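Local coordinates for protein precorrin-6Y C5,15-methyltransferase (PDB 3HM2) that probably transfers methyl groups from S-adenosylmethionine to a precorrin in cobalamin biosynthesis, the present chain being the C-terminal methyltransferase domain of the longer protein, at residues R62-I65 and L66-I70; F110-A113 and W114-L117. All blocks are in the same frame, centred on the assembly; numbering follows the deposited sequence.

Contact 1 (R62-I65 and L66-I70)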
ATOM      1  N   ARG A  62      -6.554  19.697 -29.029  1.00 49.68           N
ATOM      2  CA  ARG A  62      -5.303  19.805 -29.806  1.00 38.77           C
ATOM      3  C   ARG A  62      -4.820  21.253 -29.787  1.00 55.04           C
ATOM      4  O   ARG A  62      -3.611  21.515 -29.736  1.00 53.00           O
ATOM      5  CB  ARG A  62      -5.470  19.355 -31.266  1.00 26.80           C
ATOM      6  CG  ARG A  62      -5.679  17.853 -31.474  1.00 40.35           C
ATOM      7  CD  ARG A  62      -5.487  17.403 -32.950  1.00 32.29           C
ATOM      8  NE  ARG A  62      -6.528  17.832 -33.898  1.00 37.97           N
ATOM      9  CZ  ARG A  62      -7.795  17.398 -33.908  1.00 48.99           C
ATOM     10  NH1 ARG A  62      -8.219  16.528 -33.003  1.00 45.81           N
ATOM     11  NH2 ARG A  62      -8.660  17.847 -34.814  1.00 47.15           N
ATOM     12  N   GLU A  63      -5.777  22.185 -29.829  1.00 62.82           N
ATOM     13  CA  GLU A  63      -5.497  23.626 -29.807  1.00 73.31           C
ATOM     14  C   GLU A  63      -4.833  24.076 -28.490  1.00 61.57           C
ATOM     15  O   GLU A  63      -4.052  25.029 -28.476  1.00 65.43           O
ATOM     16  CB  GLU A  63      -6.771  24.459 -30.101  1.00 74.00           C
ATOM     17  CG  GLU A  63      -7.121  24.652 -31.595  1.00 58.17           C
ATOM     18  CD  GLU A  63      -8.352  25.538 -31.821  1.00 72.40           C
ATOM     19  OE1 GLU A  63      -8.645  26.404 -30.968  1.00 66.07           O
ATOM     20  OE2 GLU A  63      -9.028  25.365 -32.859  1.00 73.48           O
ATOM     21  N   ARG A  64      -5.129  23.375 -27.395  1.00 61.21           N
ATOM     22  CA  ARG A  64      -4.593  23.721 -26.068  1.00 66.45           C
ATOM     23  C   ARG A  64      -3.249  23.043 -25.716  1.00 57.35           C
ATOM     24  O   ARG A  64      -2.480  23.557 -24.901  1.00 45.66           O
ATOM     25  CB  ARG A  64      -5.637  23.429 -24.984  1.00 56.07           C
ATOM     26  CG  ARG A  64      -5.144  23.646 -23.568  1.00 69.56           C
ATOM     27  CD  ARG A  64      -5.400  25.063 -23.069  1.00 76.62           C
ATOM     28  NE  ARG A  64      -4.903  25.235 -21.705  1.00 82.39           N
ATOM     29  CZ  ARG A  64      -5.236  26.243 -20.905  1.00 88.75           C
ATOM     30  NH1 ARG A  64      -6.078  27.177 -21.330  1.00 80.70           N
ATOM     31  NH2 ARG A  64      -4.730  26.316 -19.679  1.00 91.00           N
ATOM     32  N   ILE A  65      -2.972  21.892 -26.326  1.00 58.83           N
ATOM     33  CA  ILE A  65      -1.697  21.209 -26.147  1.00 49.87           C
ATOM     34  C   ILE A  65      -0.601  22.039 -26.799  1.00 53.90           C
ATOM     35  O   ILE A  65       0.421  22.357 -26.182  1.00 54.79           O
ATOM     36  CB  ILE A  65      -1.696  19.840 -26.838  1.00 46.89           C
ATOM     37  CG1 ILE A  65      -2.888  18.996 -26.402  1.00 48.14           C
ATOM     38  CG2 ILE A  65      -0.421  19.104 -26.529  1.00 55.70           C
ATOM     39  CD1 ILE A  65      -3.037  17.731 -27.226  1.00 44.72           C
ATOM     40  N   LEU A  66      -0.817  22.394 -28.061  1.00 52.41           N
ATOM     41  CA  LEU A  66       0.154  23.178 -28.815  1.00 50.98           C
ATOM     42  C   LEU A  66       0.312  24.575 -28.223  1.00 49.66           C
ATOM     43  O   LEU A  66       1.410  25.133 -28.210  1.00 51.05           O
ATOM     44  CB  LEU A  66      -0.258  23.274 -30.285  1.00 50.21           C
ATOM     45  CG  LEU A  66       0.627  24.140 -31.183  1.00 61.47           C
ATOM     46  CD1 LEU A  66       1.964  23.461 -31.435  1.00 58.81           C
ATOM     47  CD2 LEU A  66      -0.077  24.451 -32.495  1.00 68.68           C
ATOM     48  N   SER A  67      -0.791  25.134 -27.735  1.00 43.05           N
ATOM     49  CA  SER A  67      -0.751  26.397 -27.006  1.00 45.55           C
ATOM     50  C   SER A  67       0.276  26.351 -25.879  1.00 48.52           C
ATOM     51  O   SER A  67       1.034  27.299 -25.679  1.00 48.82           O
ATOM     52  CB  SER A  67      -2.133  26.734 -26.445  1.00 45.52           C
ATOM     53  OG  SER A  67      -2.549  28.025 -26.857  1.00 48.26           O
ATOM     54  N   ASN A  68       0.293  25.242 -25.146  1.00 52.88           N
ATOM     55  CA  ASN A  68       1.166  25.104 -23.987  1.00 46.02           C
ATOM     56  C   ASN A  68       2.595  24.749 -24.381  1.00 45.71           C
ATOM     57  O   ASN A  68       3.546  25.089 -23.676  1.00 52.33           O
ATOM     58  CB  ASN A  68       0.611  24.055 -23.020  1.00 55.74           C
ATOM     59  CG  ASN A  68      -0.505  24.598 -22.149  1.00 70.14           C
ATOM     60  OD1 ASN A  68      -0.760  25.803 -22.126  1.00 64.61           O
ATOM     61  ND2 ASN A  68      -1.177  23.710 -21.426  1.00 77.81           N
ATOM     62  N   ALA A  69       2.739  24.063 -25.510  1.00 34.49           N
ATOM     63  CA  ALA A  69       4.054  23.776 -26.070  1.00 36.66           C
ATOM     64  C   ALA A  69       4.759  25.056 -26.508  1.00 45.19           C
ATOM     65  O   ALA A  69       5.951  25.236 -26.263  1.00 56.18           O
ATOM     66  CB  ALA A  69       3.935  22.808 -27.237  1.00 25.75           C
ATOM     67  N   ILE A  70       4.012  25.944 -27.157  1.00 43.47           N
ATOM     68  CA  ILE A  70       4.483  27.301 -27.412  1.00 45.08           C
ATOM     69  C   ILE A  70       4.910  27.988 -26.120  1.00 39.60           C
ATOM     70  O   ILE A  70       6.064  28.393 -25.974  1.00 40.86           O
ATOM     71  CB  ILE A  70       3.401  28.153 -28.101  1.00 48.06           C
ATOM     72  CG1 ILE A  70       3.162  27.660 -29.529  1.00 49.09           C
ATOM     73  CG2 ILE A  70       3.797  29.621 -28.097  1.00 33.60           C
ATOM     74  CD1 ILE A  70       2.016  28.354 -30.232  1.00 38.03           C
TER

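Contact 2 (F110-A113 and W114-L117)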
ATOM      1  N   PHE A 110      -3.184  -0.170 -29.665  1.00 35.43           N
ATOM      2  CA  PHE A 110      -1.911  -0.793 -29.344  1.00 36.60           C
ATOM      3  C   PHE A 110      -1.278  -1.571 -30.489  1.00 37.98           C
ATOM      4  O   PHE A 110      -0.161  -1.264 -30.896  1.00 41.44           O
ATOM      5  CB  PHE A 110      -1.996  -1.682 -28.096  1.00 53.99           C
ATOM      6  CG  PHE A 110      -0.733  -2.474 -27.844  1.00 51.33           C
ATOM      7  CD1 PHE A 110       0.278  -1.960 -27.033  1.00 42.15           C
ATOM      8  CD2 PHE A 110      -0.539  -3.715 -28.463  1.00 39.87           C
ATOM      9  CE1 PHE A 110       1.437  -2.678 -26.827  1.00 34.38           C
ATOM     10  CE2 PHE A 110       0.620  -4.447 -28.266  1.00 29.39           C
ATOM     11  CZ  PHE A 110       1.606  -3.939 -27.445  1.00 35.13           C
ATOM     12  N   ALA A 111      -1.962  -2.590 -30.993  1.00 42.17           N
ATOM     13  CA  ALA A 111      -1.376  -3.378 -32.064  1.00 39.07           C
ATOM     14  C   ALA A 111      -0.892  -2.389 -33.101  1.00 33.00           C
ATOM     15  O   ALA A 111       0.249  -2.428 -33.545  1.00 29.63           O
ATOM     16  CB  ALA A 111      -2.386  -4.340 -32.638  1.00 41.05           C
ATOM     17  N   ALA A 112      -1.750  -1.443 -33.434  1.00 35.77           N
ATOM     18  CA  ALA A 112      -1.349  -0.363 -34.312  1.00 27.76           C
ATOM     19  C   ALA A 112      -0.110   0.392 -33.776  1.00 34.83           C
ATOM     20  O   ALA A 112       0.966   0.345 -34.365  1.00 37.78           O
ATOM     21  CB  ALA A 112      -2.505   0.578 -34.494  1.00 31.56           C
ATOM     22  N   ALA A 113      -0.244   1.096 -32.666  1.00 33.51           N
ATOM     23  CA  ALA A 113       0.931   1.753 -32.115  1.00 33.09           C
ATOM     24  C   ALA A 113       2.124   0.822 -32.279  1.00 29.83           C
ATOM     25  O   ALA A 113       3.200   1.246 -32.666  1.00 27.21           O
ATOM     26  CB  ALA A 113       0.722   2.104 -30.652  1.00 25.34           C
ATOM     27  N   TRP A 114       1.901  -0.465 -32.028  1.00 36.44           N
ATOM     28  CA  TRP A 114       2.978  -1.431 -31.859  1.00 35.18           C
ATOM     29  C   TRP A 114       3.711  -1.794 -33.145  1.00 39.82           C
ATOM     30  O   TRP A 114       4.946  -1.868 -33.178  1.00 36.16           O
ATOM     31  CB  TRP A 114       2.414  -2.685 -31.223  1.00 36.27           C
ATOM     32  CG  TRP A 114       3.413  -3.746 -30.930  1.00 42.12           C
ATOM     33  CD1 TRP A 114       3.486  -4.975 -31.507  1.00 45.62           C
ATOM     34  CD2 TRP A 114       4.463  -3.691 -29.964  1.00 42.25           C
ATOM     35  NE1 TRP A 114       4.524  -5.694 -30.965  1.00 44.50           N
ATOM     36  CE2 TRP A 114       5.136  -4.931 -30.011  1.00 42.08           C
ATOM     37  CE3 TRP A 114       4.896  -2.722 -29.060  1.00 41.36           C
ATOM     38  CZ2 TRP A 114       6.217  -5.225 -29.189  1.00 49.31           C
ATOM     39  CZ3 TRP A 114       5.970  -3.020 -28.234  1.00 42.18           C
ATOM     40  CH2 TRP A 114       6.617  -4.261 -28.306  1.00 52.80           C
ATOM     41  N   LYS A 115       2.947  -2.032 -34.201  1.00 38.98           N
ATOM     42  CA  LYS A 115       3.523  -2.392 -35.487  1.00 36.44           C
ATOM     43  C   LYS A 115       4.598  -1.359 -35.852  1.00 42.09           C
ATOM     44  O   LYS A 115       5.535  -1.640 -36.621  1.00 47.35           O
ATOM     45  CB  LYS A 115       2.424  -2.430 -36.561  1.00 40.19           C
ATOM     46  CG  LYS A 115       2.210  -1.065 -37.256  1.00 49.90           C
ATOM     47  CD  LYS A 115       0.815  -0.853 -37.850  1.00 49.91           C
ATOM     48  CE  LYS A 115       0.043   0.279 -37.151  1.00 30.86           C
ATOM     49  NZ  LYS A 115       0.381   1.642 -37.628  1.00 38.21           N
ATOM     50  N   ARG A 116       4.467  -0.160 -35.287  1.00 41.85           N
ATOM     51  CA  ARG A 116       5.270   0.966 -35.736  1.00 28.60           C
ATOM     52  C   ARG A 116       6.610   1.013 -35.000  1.00 32.96           C
ATOM     53  O   ARG A 116       7.543   1.700 -35.424  1.00 32.15           O
ATOM     54  CB  ARG A 116       4.492   2.285 -35.615  1.00 21.94           C
ATOM     55  CG  ARG A 116       3.232   2.378 -36.470  1.00 23.07           C
ATOM     56  CD  ARG A 116       3.540   2.499 -37.969  1.00 22.74           C
ATOM     57  NE  ARG A 116       4.534   3.546 -38.211  1.00 27.60           N
ATOM     58  CZ  ARG A 116       4.271   4.743 -38.727  1.00 31.18           C
ATOM     59  NH1 ARG A 116       3.036   5.066 -39.104  1.00 30.45           N
ATOM     60  NH2 ARG A 116       5.254   5.615 -38.872  1.00 23.88           N
ATOM     61  N   LEU A 117       6.715   0.273 -33.906  0.50 30.54           N
ATOM     62  CA  LEU A 117       7.908   0.358 -33.080  0.50 35.59           C
ATOM     63  C   LEU A 117       9.036  -0.582 -33.544  0.50 35.88           C
ATOM     64  O   LEU A 117       8.835  -1.793 -33.608  0.50 33.03           O
ATOM     65  CB  LEU A 117       7.540   0.109 -31.606  0.50 34.06           C
ATOM     66  CG  LEU A 117       8.689   0.324 -30.621  0.50 31.51           C
ATOM     67  CD1 LEU A 117       8.916   1.809 -30.404  0.50 28.68           C
ATOM     68  CD2 LEU A 117       8.403  -0.378 -29.319  0.50 30.48           C
TER

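Contact 1 (R62-I65 and L66-I70)
The guanidinium of Arg64 and the carboxamide of Asn68, one turn apart on helix 59-70, are the two flat groups that meet here. Their planes stand 73° apart, and the amide nitrogen ND2 of Asn68 approaches the guanidinium obliquely, 4.0 Å from NE of Arg64; both are donors, so this is proximity and not a bond. In Arg64, CG is anti to the backbone N (chi1 175°) and the chain then bends at chi2, which carries the guanidinium outward from the helix with a modest lean towards Asn68. Asn68 leans back over the preceding turn, its CG 3.5 Å from the carbonyl oxygen of Arg64.

That oxygen also accepts the backbone N-H of Asn68 at 3.3 Å. The next bond along is Ala69 N to Ile65 O at 3.0 Å; the N-H of Asn68 also makes a weak bond to Ile65 O, so it is shared between two carbonyls. Ser67 sets its CB 3.3 Å from the carbonyl oxygen of Glu63.

On the inner side, Ile65 and Ala69 pack on Ile41 of helix 38-44, while Ile65 and Leu66 reach Val80 of strand 78-81. Arg62 bonds the backbone oxygen of Glu56 through NH1. On the exposed side, Glu63 is a calcium and magnesium ligand in a structure of this protein, where Glu59 also binds calcium and Glu60 magnesium; neither metal is bound to this chain here. Such an amphipathic helix is the connection of a right-handed beta-alpha-beta unit, here strand 50-55, helix 59-70 and strand 78-81 of a Rossmann-like methyltransferase fold.

Contact 2 (F110-A113 and W114-L117)
From Phe110 to Trp114 the backbone is helical, with Lys115 N bonded to Ala111 O at 2.8 Å. Phe110 and Trp114, one turn apart, lie side by side. Each has CG anti to the backbone N (chi1 173° and -177°), which points both rings the same way; their planes are 14° apart. The offset is large, with little ring-on-ring overlap: Phe110 CZ comes over one face of the indole at its rim, 3.8 Å from CD2, while Trp114 CB sits over the phenyl face in a CH-pi contact, 4.1 Å from the ring centroid.

This short helix, 109-115, follows strand 97-100 and leads into strand 122-127, the helical link between two neighbours in the same domain's parallel sheet. Trp114 also meets Phe143 and makes a cation-pi contact with Lys177, whose NZ bonds the backbone oxygens of Trp114 and Leu117.

The Lys115 chain folds back towards Ala112, its CE 3.7 Å from CB of that residue. Ala113 faces Phe88 and Ile32, and Arg116 reaches out to bond the backbone oxygen of Val91 through NH2.

Overall arrangement
Both contacts lie within connecting helices of one alpha-beta-alpha domain, and they illustrate how the same backbone repeat takes on different side-chain chemistry. Each is partly buried, with one side against the fold and the other towards solvent. Contact 1 serves the link into the outermost parallel strand, 78-81, and pairs an aliphatic inner side with a charged outer one that holds a metal-site residue. Contact 2 serves the link into strand 122-127, lies away from the annotated sites and relies on aromatic rings and small alanines. Their centres are 25 Å apart, with nearest atoms about 16 Å from each other, so the two do not touch.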